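Local coordinates for protein group 3 allergen SMIPP-S YvT004A06 (Sarcoptes scabiei type hominis, PDB 3H7T) that adopts the chymotrypsin-like fold of trypsin-family serine proteases but is an inactivated paralogue, so the endopeptidase activity generally assigned to the family is probably lost, at residues 19-24 with 48-53; 69-74 with 88-93; 118-123 with 190-195; 142-147 with 179-184. One frame throughout, in Å; residues are numbered along the deposited sequence.

How the contacts relate
The four contacts form two pairs on opposite sides of the centre of a trypsin-like chain. Contacts 1 and 2, with centres 11 Å apart, belong to the first six-stranded barrel and adjoin where strand 51-55 of contact 1 pairs with strand 65-74 of contact 2, Ile51 O meeting Ala69 N. Contact 3 is a strand pairing of the second barrel; contact 4, again 11 Å away, packs the neighbouring strand 140-147 against the loop 179-184. Along the chain contacts 1, 2 and 3 follow in series, while contact 4 falls between the two segments of contact 3. Centres in different pairs are 24 to 27 Å apart, yet Pro24 touches Tyr183, joining contacts 1 and 4 across the two halves.

Contact 1. Residues 19-24 with 48-53; sequences LVDEKP and PSDISI
Leu19 and Ser52 face each other as an antiparallel hydrogen-bonded pair, and Leu19 has more of its surface buried here than any other residue of the contact. Its N donates to Ser52 O at 2.8 Å, and Ser52 N returns a straighter bond to Leu19 O at 2.7 Å, with an N-H...O angle of 168°. On the face that Leu19 and Ser52 share, the two meet through their first carbons, Leu19 CB and Ser52 CB lying 4.0 Å apart. The next pair, Val20 and Ile51, turns to the other face, where Val20 CG1 and Ile51 CG1 come within 4.3 Å and both side chains pack on Val43 of helix 40-43. In the barrel order, strands 15-20 and 51-55 are the two end strands, so this short ladder closes the first six-stranded barrel of the chymotrypsin-like fold. Asp50, second to Leu19 in buried surface, ends the 3-10 segment 48-50 just before its strand begins. Its O accepts from Asp21 N at 2.8 Å, adding one rung beyond the paired strands, where the chain leaves through a type II turn from Val20 to Lys23. Here the aspartates touch by their methylenes, with Asp21 CB 3.6 Å from Asp50 CB. Asp21 CG stands anti to its own N (chi1 -155°), which carries the carboxylate beside that of Asp50: Asp21 OD2 and Asp50 OD1 are 3.9 Å apart, and the two carboxylate planes are turned 64° from each other. Such close like charges would tend to raise the proton affinity of both groups.

Contact 2. Residues 69-74 with 88-93; sequences AKKIYI and VIETEM
Glu90 extends between the side chains of Lys70, Lys71 and Tyr73, and its carboxylate gathers all three. Its CG is anti to the backbone N (chi1 180°) and the chain stays straight beyond, running alongside both lysines in the same direction. The tyrosine crosses it obliquely with ring and carboxylate nearly coplanar, 17° apart, and Tyr73 OH donates to Glu90 OE1 at 3.1 Å, almost in line with that oxygen's C-O bond. Lys70 reaches the other oxygen: a bend at chi3 (74°) brings Lys70 NZ to 3.4 Å from Glu90 OE2 in a salt bridge. Lys71, extended to its end, makes a longer one, with Lys71 NZ 3.8 Å from Glu90 OE1, and a water bound to Lys71 NZ at 2.7 Å donates in turn to Glu90 OE2. These links hold the carboxylate at both oxygens and should favour its ionised form. On the opposite face the packing is apolar. Ile72 and Ile89 run alongside each other in the same sense, with Ile72 CD1 3.7 Å from Ile89 CG1, while Ala69 CB touches Ile89 CG2 at 3.6 Å; Ile51 and Ile53 of strand 51-55 continue this layer. Two lysines can share one glutamate because the backbone slips by a residue here. Lys70 N makes a bond of 2.7 Å to Glu90 O, and Lys71 N adds a weak one to the same oxygen. Both residues thus stand opposite Glu90, which is the classic beta bulge, set in the antiparallel pairing of strands 65-74 and 87-91 of the first barrel.

Contact 3. Residues 118-123 with 190-195; sequences TSVLVS and AVQNGT
The side-chain amide of Gln192 reaches across to the start of the other strand, with Val120 CG1 over one of its faces, 3.8 Å from Gln192 NE2, and polar partners at its nitrogen and oxygen. Gln192 NE2 donates twice: to Thr118 OG1 at 2.8 Å, a bent bond with the hydroxyl tilted from the amide plane, and to Ser119 O at 3.0 Å, which lies in that plane. Seen from Ser119 the second bond is unusual, since the nitrogen stands 68° out of the carbonyl plane and misses the lone pairs. Gln192 OE1 and Thr118 OG1 both accept from one water, weakly at the threonine; OE1 also bonds to Tyr112 OH, and the threonine hydroxyl to Glu115 O. An extended chain (chi2 179°) gives the glutamine this reach. Further along, Leu121 and Val191 form a hydrogen-bonded antiparallel pair, Leu121 N to Val191 O at 2.9 Å and Val191 N to Leu121 O at 2.8 Å. Ala190 CB, on the other face, meets Val122 CG2 at 3.9 Å and Val120 CG2 at 4.1 Å. The segment 190-195 then turns back through a type I' turn from Gln192 to Thr195, forming a hairpin with strand 195-200. Strand 119-124 is thus flanked in the second barrel by strands 189-192 and 140-147, with Phe214 of strand 212-216 packed against both Val122 and Ala190.

Contact 4. Residues 142-147 with 179-184; sequences ANFTVV and TYIGYG
Ala142 meets the loop through its methyl group, Ala142 CB lying 3.7 Å from Thr179 CG2. This begins the packing of a strand of the second barrel of the trypsin-like fold, 140-147, against the irregular chain between strands 169-172 and 189-192. One residue on, Asn143 adds little beyond its carbonyl oxygen near Thr179 CG2, and Phe144 carries the contact. With CG anti to the carbonyl carbon (chi1 -78°) the ring is carried toward the loop, and Thr179 CG2 sits over one face, 3.6 Å from the ring centroid of Phe144 and 15° off the normal: a CH-pi contact. The rim of the ring meets the loop backbone near its plane, with Phe144 CZ 3.6 Å from Tyr180 C. Phe214 of strand 212-216 joins the same ring edge-to-face. Thr145, next along, turns its OG1 to Asp177 just ahead of the loop segment. Tyr180 points away from the strand, and its OH is hydrogen-bonded to Glu178, a residue that binds zinc in this crystal. Beyond it Ile181 returns to the aromatic ring, where Ile181 CD1 rests 4.0 Å from Phe144 CZ.

Contact 1. Residues 19-24 with 48-53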
loop_
_atom_site.group_PDB
_atom_site.type_symbol
_atom_site.label_atom_id
_atom_site.label_comp_id
_atom_site.label_asym_id
_atom_site.label_seq_id
_atom_site.Cartn_x
_atom_site.Cartn_y
_atom_site.Cartn_z
ATOM N N LEU A 19 11.128 -4.355 -3.404
ATOM C CA LEU A 19 11.722 -4.874 -4.626
ATOM C C LEU A 19 11.592 -6.388 -4.636
ATOM O O LEU A 19 12.028 -7.075 -3.706
ATOM C CB LEU A 19 13.191 -4.429 -4.737
ATOM C CG LEU A 19 13.406 -2.960 -5.138
ATOM C CD1 LEU A 19 13.185 -1.992 -3.980
ATOM C CD2 LEU A 19 14.789 -2.748 -5.755
ATOM N N VAL A 20 10.961 -6.898 -5.681
ATOM C CA VAL A 20 10.680 -8.317 -5.785
ATOM C C VAL A 20 11.348 -8.835 -7.041
ATOM O O VAL A 20 11.112 -8.322 -8.135
ATOM C CB VAL A 20 9.159 -8.595 -5.825
ATOM C CG1 VAL A 20 8.890 -10.082 -5.803
ATOM C CG2 VAL A 20 8.453 -7.917 -4.642
ATOM N N ASP A 21 12.179 -9.860 -6.869
ATOM C CA ASP A 21 12.993 -10.393 -7.948
ATOM C C ASP A 21 12.148 -10.816 -9.148
ATOM O O ASP A 21 11.253 -11.657 -9.021
ATOM C CB ASP A 21 13.848 -11.555 -7.435
ATOM C CG ASP A 21 15.101 -11.760 -8.253
ATOM O OD1 ASP A 21 15.067 -11.472 -9.464
ATOM O OD2 ASP A 21 16.121 -12.216 -7.689
ATOM N N GLU A 22 12.437 -10.195 -10.295
ATOM C CA GLU A 22 11.767 -10.447 -11.587
ATOM C C GLU A 22 10.243 -10.237 -11.579
ATOM O O GLU A 22 9.527 -10.726 -12.463
ATOM C CB GLU A 22 12.141 -11.832 -12.143
ATOM N N LYS A 23 9.761 -9.482 -10.591
ATOM C CA LYS A 23 8.340 -9.204 -10.437
ATOM C C LYS A 23 8.095 -7.689 -10.312
ATOM O O LYS A 23 9.048 -6.929 -10.111
ATOM C CB LYS A 23 7.804 -9.942 -9.203
ATOM C CG LYS A 23 7.792 -11.474 -9.326
ATOM C CD LYS A 23 6.512 -11.978 -9.976
ATOM N N PRO A 24 6.823 -7.248 -10.431
ATOM C CA PRO A 24 6.471 -5.826 -10.298
ATOM C C PRO A 24 6.917 -5.196 -8.981
ATOM O O PRO A 24 6.878 -5.850 -7.938
ATOM C CB PRO A 24 4.939 -5.841 -10.372
ATOM C CG PRO A 24 4.632 -7.023 -11.206
ATOM C CD PRO A 24 5.659 -8.054 -10.854
ATOM N N PRO A 48 11.229 -15.259 0.432
ATOM C CA PRO A 48 11.714 -14.044 1.094
ATOM C C PRO A 48 13.066 -13.536 0.581
ATOM O O PRO A 48 13.295 -12.326 0.563
ATOM C CB PRO A 48 11.823 -14.463 2.564
ATOM C CG PRO A 48 10.879 -15.591 2.714
ATOM C CD PRO A 48 10.907 -16.320 1.406
ATOM N N SER A 49 13.941 -14.447 0.159
ATOM C CA SER A 49 15.261 -14.074 -0.357
ATOM C C SER A 49 15.177 -13.293 -1.672
ATOM O O SER A 49 16.117 -12.588 -2.042
ATOM C CB SER A 49 16.152 -15.313 -0.521
ATOM O OG SER A 49 15.622 -16.211 -1.481
ATOM N N ASP A 50 14.042 -13.411 -2.359
ATOM C CA ASP A 50 13.796 -12.676 -3.594
ATOM C C ASP A 50 13.191 -11.290 -3.344
ATOM O O ASP A 50 12.841 -10.582 -4.287
ATOM C CB ASP A 50 12.890 -13.494 -4.522
ATOM C CG ASP A 50 13.627 -14.637 -5.208
ATOM O OD1 ASP A 50 14.857 -14.768 -5.031
ATOM O OD2 ASP A 50 12.970 -15.407 -5.937
ATOM N N ILE A 51 13.078 -10.905 -2.074
ATOM C CA ILE A 51 12.436 -9.641 -1.708
ATOM C C ILE A 51 13.386 -8.715 -0.945
ATOM O O ILE A 51 14.064 -9.138 -0.007
ATOM C CB ILE A 51 11.132 -9.882 -0.901
ATOM C CG1 ILE A 51 10.114 -10.659 -1.750
ATOM C CG2 ILE A 51 10.526 -8.555 -0.415
ATOM C CD1 ILE A 51 8.968 -11.272 -0.943
ATOM N N SER A 52 13.425 -7.454 -1.370
ATOM C CA SER A 52 14.229 -6.420 -0.729
ATOM C C SER A 52 13.340 -5.265 -0.268
ATOM O O SER A 52 12.360 -4.920 -0.930
ATOM C CB SER A 52 15.299 -5.904 -1.698
ATOM O OG SER A 52 16.202 -5.029 -1.039
ATOM N N ILE A 53 13.689 -4.682 0.873
ATOM C CA ILE A 53 13.009 -3.503 1.395
ATOM C C ILE A 53 13.961 -2.315 1.291
ATOM O O ILE A 53 15.046 -2.331 1.886
ATOM C CB ILE A 53 12.539 -3.705 2.866
ATOM C CG1 ILE A 53 11.454 -4.782 2.945
ATOM C CG2 ILE A 53 12.008 -2.405 3.463
ATOM C CD1 ILE A 53 12.007 -6.183 3.208
#

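Contact 2. Residues 69-74 with 88-93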
loop_
_atom_site.group_PDB
_atom_site.type_symbol
_atom_site.label_atom_id
_atom_site.label_comp_id
_atom_site.label_asym_id
_atom_site.label_seq_id
_atom_site.Cartn_x
_atom_site.Cartn_y
_atom_site.Cartn_z
ATOM N N ALA A 69 14.306 -9.575 2.990
ATOM C CA ALA A 69 13.193 -10.138 3.755
ATOM C C ALA A 69 13.608 -11.464 4.378
ATOM O O ALA A 69 14.400 -12.209 3.796
ATOM C CB ALA A 69 11.986 -10.334 2.872
ATOM N N LYS A 70 13.065 -11.744 5.560
ATOM C CA LYS A 70 13.280 -13.014 6.245
ATOM C C LYS A 70 12.045 -13.907 6.131
ATOM O O LYS A 70 12.150 -15.061 5.717
ATOM C CB LYS A 70 13.632 -12.770 7.715
ATOM C CG LYS A 70 13.998 -14.024 8.498
ATOM C CD LYS A 70 14.748 -13.681 9.777
ATOM C CE LYS A 70 13.827 -13.095 10.836
ATOM N NZ LYS A 70 14.581 -12.699 12.057
ATOM N N LYS A 71 10.885 -13.369 6.510
ATOM C CA LYS A 71 9.619 -14.099 6.453
ATOM C C LYS A 71 8.510 -13.248 5.831
ATOM O O LYS A 71 8.497 -12.023 5.972
ATOM C CB LYS A 71 9.189 -14.546 7.856
ATOM C CG LYS A 71 10.154 -15.501 8.551
ATOM C CD LYS A 71 9.907 -15.507 10.046
ATOM C CE LYS A 71 11.086 -16.078 10.820
ATOM N NZ LYS A 71 10.914 -15.888 12.290
ATOM N N ILE A 72 7.583 -13.919 5.150
ATOM C CA ILE A 72 6.432 -13.281 4.530
ATOM C C ILE A 72 5.158 -13.851 5.159
ATOM O O ILE A 72 4.972 -15.068 5.195
ATOM C CB ILE A 72 6.385 -13.533 2.998
ATOM C CG1 ILE A 72 7.697 -13.116 2.301
ATOM C CG2 ILE A 72 5.168 -12.850 2.362
ATOM C CD1 ILE A 72 8.149 -11.683 2.555
ATOM N N TYR A 73 4.287 -12.971 5.639
ATOM C CA TYR A 73 3.024 -13.389 6.246
ATOM C C TYR A 73 1.860 -12.961 5.378
ATOM O O TYR A 73 1.666 -11.767 5.136
ATOM C CB TYR A 73 2.881 -12.806 7.653
ATOM C CG TYR A 73 4.017 -13.191 8.560
ATOM C CD1 TYR A 73 3.911 -14.294 9.412
ATOM C CD2 TYR A 73 5.211 -12.467 8.559
ATOM C CE1 TYR A 73 4.962 -14.657 10.245
ATOM C CE2 TYR A 73 6.264 -12.823 9.388
ATOM C CZ TYR A 73 6.132 -13.917 10.228
ATOM O OH TYR A 73 7.179 -14.273 11.046
ATOM N N ILE A 74 1.115 -13.952 4.894
ATOM C CA ILE A 74 -0.097 -13.747 4.109
ATOM C C ILE A 74 -1.258 -14.376 4.886
ATOM O O ILE A 74 -1.143 -15.506 5.369
ATOM C CB ILE A 74 -0.000 -14.440 2.725
ATOM C CG1 ILE A 74 1.334 -14.125 2.021
ATOM C CG2 ILE A 74 -1.222 -14.117 1.862
ATOM C CD1 ILE A 74 1.284 -13.028 0.957
ATOM N N VAL A 88 2.569 -8.986 5.371
ATOM C CA VAL A 88 3.530 -8.430 6.301
ATOM C C VAL A 88 4.873 -9.089 6.073
ATOM O O VAL A 88 4.983 -10.317 6.001
ATOM C CB VAL A 88 3.075 -8.548 7.770
ATOM C CG1 VAL A 88 4.162 -8.042 8.705
ATOM C CG2 VAL A 88 1.780 -7.768 7.979
ATOM N N ILE A 89 5.886 -8.250 5.932
ATOM C CA ILE A 89 7.235 -8.704 5.674
ATOM C C ILE A 89 8.068 -8.467 6.920
ATOM O O ILE A 89 8.088 -7.361 7.466
ATOM C CB ILE A 89 7.856 -7.969 4.455
ATOM C CG1 ILE A 89 7.009 -8.208 3.196
ATOM C CG2 ILE A 89 9.298 -8.429 4.229
ATOM C CD1 ILE A 89 7.332 -7.265 2.015
ATOM N N GLU A 90 8.728 -9.521 7.390
ATOM C CA GLU A 90 9.717 -9.379 8.452
ATOM C C GLU A 90 11.099 -9.272 7.814
ATOM O O GLU A 90 11.438 -10.059 6.931
ATOM C CB GLU A 90 9.649 -10.557 9.433
ATOM C CG GLU A 90 10.664 -10.466 10.566
ATOM C CD GLU A 90 10.550 -11.592 11.580
ATOM O OE1 GLU A 90 9.645 -12.450 11.458
ATOM O OE2 GLU A 90 11.370 -11.609 12.518
ATOM N N THR A 91 11.884 -8.292 8.253
ATOM C CA THR A 91 13.222 -8.068 7.699
ATOM C C THR A 91 14.266 -8.988 8.330
ATOM O O THR A 91 14.089 -9.468 9.462
ATOM C CB THR A 91 13.663 -6.585 7.818
ATOM O OG1 THR A 91 13.652 -6.173 9.192
ATOM C CG2 THR A 91 12.735 -5.685 7.018
ATOM N N GLU A 92 15.337 -9.249 7.578
ATOM C CA GLU A 92 16.479 -10.036 8.053
ATOM C C GLU A 92 17.223 -9.322 9.173
ATOM O O GLU A 92 17.598 -9.935 10.175
ATOM C CB GLU A 92 17.452 -10.329 6.904
ATOM C CG GLU A 92 17.062 -11.508 6.019
ATOM C CD GLU A 92 17.481 -12.860 6.582
ATOM O OE1 GLU A 92 17.871 -12.941 7.768
ATOM O OE2 GLU A 92 17.417 -13.856 5.828
ATOM N N MET A 93 17.440 -8.023 8.981
ATOM C CA MET A 93 18.094 -7.168 9.963
ATOM C C MET A 93 17.145 -6.018 10.307
ATOM O O MET A 93 16.272 -5.686 9.506
ATOM C CB MET A 93 19.415 -6.626 9.403
ATOM C CG MET A 93 20.395 -7.697 8.938
HETATM O O HOH W 1 10.808 -13.650 13.854
#

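Contact 3. Residues 118-123 with 190-195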
loop_
_atom_site.group_PDB
_atom_site.type_symbol
_atom_site.label_atom_id
_atom_site.label_comp_id
_atom_site.label_asym_id
_atom_site.label_seq_id
_atom_site.Cartn_x
_atom_site.Cartn_y
_atom_site.Cartn_z
ATOM N N THR A 118 -13.518 12.921 3.312
ATOM C CA THR A 118 -12.229 13.194 3.957
ATOM C C THR A 118 -11.120 12.762 3.000
ATOM O O THR A 118 -11.403 12.137 1.965
ATOM C CB THR A 118 -12.077 12.518 5.336
ATOM O OG1 THR A 118 -11.918 11.104 5.180
ATOM C CG2 THR A 118 -13.290 12.816 6.221
ATOM N N SER A 119 -9.881 13.110 3.338
ATOM C CA SER A 119 -8.719 12.826 2.498
ATOM C C SER A 119 -7.696 11.933 3.193
ATOM O O SER A 119 -7.469 12.048 4.405
ATOM C CB SER A 119 -8.026 14.123 2.082
ATOM O OG SER A 119 -8.791 14.833 1.130
ATOM N N VAL A 120 -7.085 11.050 2.405
ATOM C CA VAL A 120 -5.967 10.233 2.860
ATOM C C VAL A 120 -4.725 10.625 2.076
ATOM O O VAL A 120 -4.782 10.875 0.856
ATOM C CB VAL A 120 -6.225 8.689 2.730
ATOM C CG1 VAL A 120 -7.401 8.249 3.622
ATOM C CG2 VAL A 120 -6.465 8.277 1.273
ATOM N N LEU A 121 -3.612 10.703 2.788
ATOM C CA LEU A 121 -2.328 11.012 2.173
ATOM C C LEU A 121 -1.678 9.717 1.681
ATOM O O LEU A 121 -1.401 8.815 2.470
ATOM C CB LEU A 121 -1.416 11.720 3.189
ATOM C CG LEU A 121 0.024 11.969 2.728
ATOM C CD1 LEU A 121 0.047 12.956 1.553
ATOM C CD2 LEU A 121 0.889 12.474 3.879
ATOM N N VAL A 122 -1.427 9.646 0.380
ATOM C CA VAL A 122 -0.888 8.452 -0.269
ATOM C C VAL A 122 0.439 8.819 -0.926
ATOM O O VAL A 122 0.588 9.911 -1.460
ATOM C CB VAL A 122 -1.870 7.915 -1.346
ATOM C CG1 VAL A 122 -1.295 6.690 -2.100
ATOM C CG2 VAL A 122 -3.235 7.601 -0.735
ATOM N N SER A 123 1.397 7.900 -0.889
ATOM C CA SER A 123 2.737 8.183 -1.388
ATOM C C SER A 123 3.375 6.913 -1.926
ATOM O O SER A 123 3.256 5.840 -1.323
ATOM C CB SER A 123 3.596 8.809 -0.278
ATOM O OG SER A 123 3.644 7.965 0.853
ATOM N N ALA A 190 -1.619 4.691 2.945
ATOM C CA ALA A 190 -2.624 5.746 2.916
ATOM C C ALA A 190 -2.791 6.189 4.354
ATOM O O ALA A 190 -3.125 5.376 5.212
ATOM C CB ALA A 190 -3.939 5.238 2.343
ATOM N N VAL A 191 -2.536 7.470 4.607
ATOM C CA VAL A 191 -2.404 7.987 5.971
ATOM C C VAL A 191 -3.488 8.994 6.332
ATOM O O VAL A 191 -3.816 9.886 5.552
ATOM C CB VAL A 191 -0.981 8.616 6.211
ATOM C CG1 VAL A 191 -0.855 9.183 7.623
ATOM C CG2 VAL A 191 0.100 7.586 5.984
ATOM N N GLN A 192 -4.039 8.851 7.536
ATOM C CA GLN A 192 -5.007 9.803 8.042
ATOM C C GLN A 192 -4.785 9.945 9.548
ATOM O O GLN A 192 -4.731 8.945 10.277
ATOM C CB GLN A 192 -6.424 9.330 7.724
ATOM C CG GLN A 192 -7.410 10.442 7.468
ATOM C CD GLN A 192 -8.792 9.919 7.140
ATOM O OE1 GLN A 192 -9.328 9.056 7.842
ATOM N NE2 GLN A 192 -9.381 10.436 6.065
ATOM N N ASN A 193 -4.620 11.191 9.992
ATOM C CA ASN A 193 -4.342 11.517 11.396
ATOM C C ASN A 193 -3.180 10.709 11.973
ATOM O O ASN A 193 -3.319 10.045 13.004
ATOM C CB ASN A 193 -5.599 11.361 12.260
ATOM N N GLY A 194 -2.046 10.764 11.280
ATOM C CA GLY A 194 -0.817 10.102 11.711
ATOM C C GLY A 194 -0.894 8.601 11.931
ATOM O O GLY A 194 -0.091 8.044 12.686
ATOM N N THR A 195 -1.855 7.940 11.284
ATOM C CA THR A 195 -1.949 6.481 11.346
ATOM C C THR A 195 -2.155 5.896 9.950
ATOM O O THR A 195 -2.630 6.583 9.061
ATOM C CB THR A 195 -3.073 5.985 12.303
ATOM O OG1 THR A 195 -4.341 6.080 11.661
ATOM C CG2 THR A 195 -3.088 6.768 13.627
HETATM O O HOH W 2 -12.268 9.952 8.413
#

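Contact 4. Residues 142-147 with 179-184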
loop_
_atom_site.group_PDB
_atom_site.type_symbol
_atom_site.label_atom_id
_atom_site.label_comp_id
_atom_site.label_asym_id
_atom_site.label_seq_id
_atom_site.Cartn_x
_atom_site.Cartn_y
_atom_site.Cartn_z
ATOM N N ALA A 142 -0.068 12.300 -3.058
ATOM C CA ALA A 142 -1.340 12.964 -3.322
ATOM C C ALA A 142 -2.318 12.753 -2.175
ATOM O O ALA A 142 -2.244 11.757 -1.440
ATOM C CB ALA A 142 -1.950 12.486 -4.638
ATOM N N ASN A 143 -3.234 13.703 -2.031
ATOM C CA ASN A 143 -4.401 13.498 -1.202
ATOM C C ASN A 143 -5.531 12.917 -2.044
ATOM O O ASN A 143 -5.959 13.516 -3.037
ATOM C CB ASN A 143 -4.805 14.792 -0.483
ATOM C CG ASN A 143 -4.065 14.972 0.849
ATOM O OD1 ASN A 143 -2.875 15.268 0.871
ATOM N ND2 ASN A 143 -4.766 14.751 1.959
ATOM N N PHE A 144 -5.970 11.721 -1.659
ATOM C CA PHE A 144 -7.085 11.035 -2.303
ATOM C C PHE A 144 -8.339 11.279 -1.474
ATOM O O PHE A 144 -8.363 10.955 -0.270
ATOM C CB PHE A 144 -6.837 9.520 -2.320
ATOM C CG PHE A 144 -5.877 9.040 -3.385
ATOM C CD1 PHE A 144 -6.305 8.124 -4.345
ATOM C CD2 PHE A 144 -4.537 9.445 -3.394
ATOM C CE1 PHE A 144 -5.437 7.642 -5.326
ATOM C CE2 PHE A 144 -3.646 8.966 -4.364
ATOM C CZ PHE A 144 -4.096 8.064 -5.344
ATOM N N THR A 145 -9.385 11.805 -2.108
ATOM C CA THR A 145 -10.677 11.993 -1.442
ATOM C C THR A 145 -11.430 10.677 -1.330
ATOM O O THR A 145 -11.648 9.987 -2.329
ATOM C CB THR A 145 -11.569 13.028 -2.160
ATOM O OG1 THR A 145 -10.797 14.190 -2.451
ATOM C CG2 THR A 145 -12.754 13.427 -1.274
ATOM N N VAL A 146 -11.818 10.342 -0.106
ATOM C CA VAL A 146 -12.511 9.093 0.187
ATOM C C VAL A 146 -13.930 9.097 -0.403
ATOM O O VAL A 146 -14.703 10.042 -0.220
ATOM C CB VAL A 146 -12.497 8.779 1.723
ATOM C CG1 VAL A 146 -13.399 7.592 2.059
ATOM C CG2 VAL A 146 -11.049 8.506 2.206
ATOM N N VAL A 147 -14.243 8.036 -1.135
ATOM C CA VAL A 147 -15.537 7.871 -1.781
ATOM C C VAL A 147 -16.346 6.864 -0.964
ATOM O O VAL A 147 -15.830 5.812 -0.586
ATOM C CB VAL A 147 -15.361 7.351 -3.232
ATOM C CG1 VAL A 147 -16.708 7.043 -3.887
ATOM C CG2 VAL A 147 -14.571 8.370 -4.085
ATOM N N THR A 179 -7.226 11.687 -9.575
ATOM C CA THR A 179 -6.092 11.188 -8.808
ATOM C C THR A 179 -6.252 9.668 -8.714
ATOM O O THR A 179 -7.323 9.190 -8.363
ATOM C CB THR A 179 -6.072 11.839 -7.393
ATOM O OG1 THR A 179 -5.936 13.259 -7.529
ATOM C CG2 THR A 179 -4.924 11.348 -6.576
ATOM N N TYR A 180 -5.203 8.916 -9.055
ATOM C CA TYR A 180 -5.309 7.453 -9.158
ATOM C C TYR A 180 -4.039 6.731 -8.720
ATOM O O TYR A 180 -2.929 7.256 -8.853
ATOM C CB TYR A 180 -5.621 7.028 -10.602
ATOM C CG TYR A 180 -6.816 7.709 -11.243
ATOM C CD1 TYR A 180 -8.086 7.141 -11.163
ATOM C CD2 TYR A 180 -6.667 8.904 -11.963
ATOM C CE1 TYR A 180 -9.183 7.749 -11.760
ATOM C CE2 TYR A 180 -7.760 9.527 -12.559
ATOM C CZ TYR A 180 -9.020 8.941 -12.447
ATOM O OH TYR A 180 -10.116 9.539 -13.036
ATOM N N ILE A 181 -4.219 5.514 -8.212
ATOM C CA ILE A 181 -3.114 4.589 -7.983
ATOM C C ILE A 181 -2.595 4.134 -9.356
ATOM O O ILE A 181 -3.380 3.724 -10.211
ATOM C CB ILE A 181 -3.595 3.401 -7.104
ATOM C CG1 ILE A 181 -3.831 3.879 -5.664
ATOM C CG2 ILE A 181 -2.641 2.174 -7.167
ATOM C CD1 ILE A 181 -2.545 4.383 -4.932
ATOM N N GLY A 182 -1.284 4.250 -9.569
ATOM C CA GLY A 182 -0.654 3.806 -10.812
ATOM C C GLY A 182 -0.029 2.430 -10.681
ATOM O O GLY A 182 0.027 1.869 -9.588
ATOM N N TYR A 183 0.432 1.879 -11.803
ATOM C CA TYR A 183 1.142 0.594 -11.812
ATOM C C TYR A 183 2.420 0.771 -11.012
ATOM O O TYR A 183 3.154 1.723 -11.238
ATOM C CB TYR A 183 1.458 0.150 -13.248
ATOM C CG TYR A 183 2.150 -1.196 -13.360
ATOM C CD1 TYR A 183 1.416 -2.382 -13.337
ATOM C CD2 TYR A 183 3.539 -1.282 -13.510
ATOM C CE1 TYR A 183 2.043 -3.622 -13.449
ATOM C CE2 TYR A 183 4.182 -2.528 -13.628
ATOM C CZ TYR A 183 3.421 -3.688 -13.595
ATOM O OH TYR A 183 4.023 -4.915 -13.699
ATOM N N GLY A 184 2.678 -0.145 -10.080
ATOM C CA GLY A 184 3.762 0.029 -9.115
ATOM C C GLY A 184 3.364 0.630 -7.767
ATOM O O GLY A 184 4.170 0.659 -6.830
#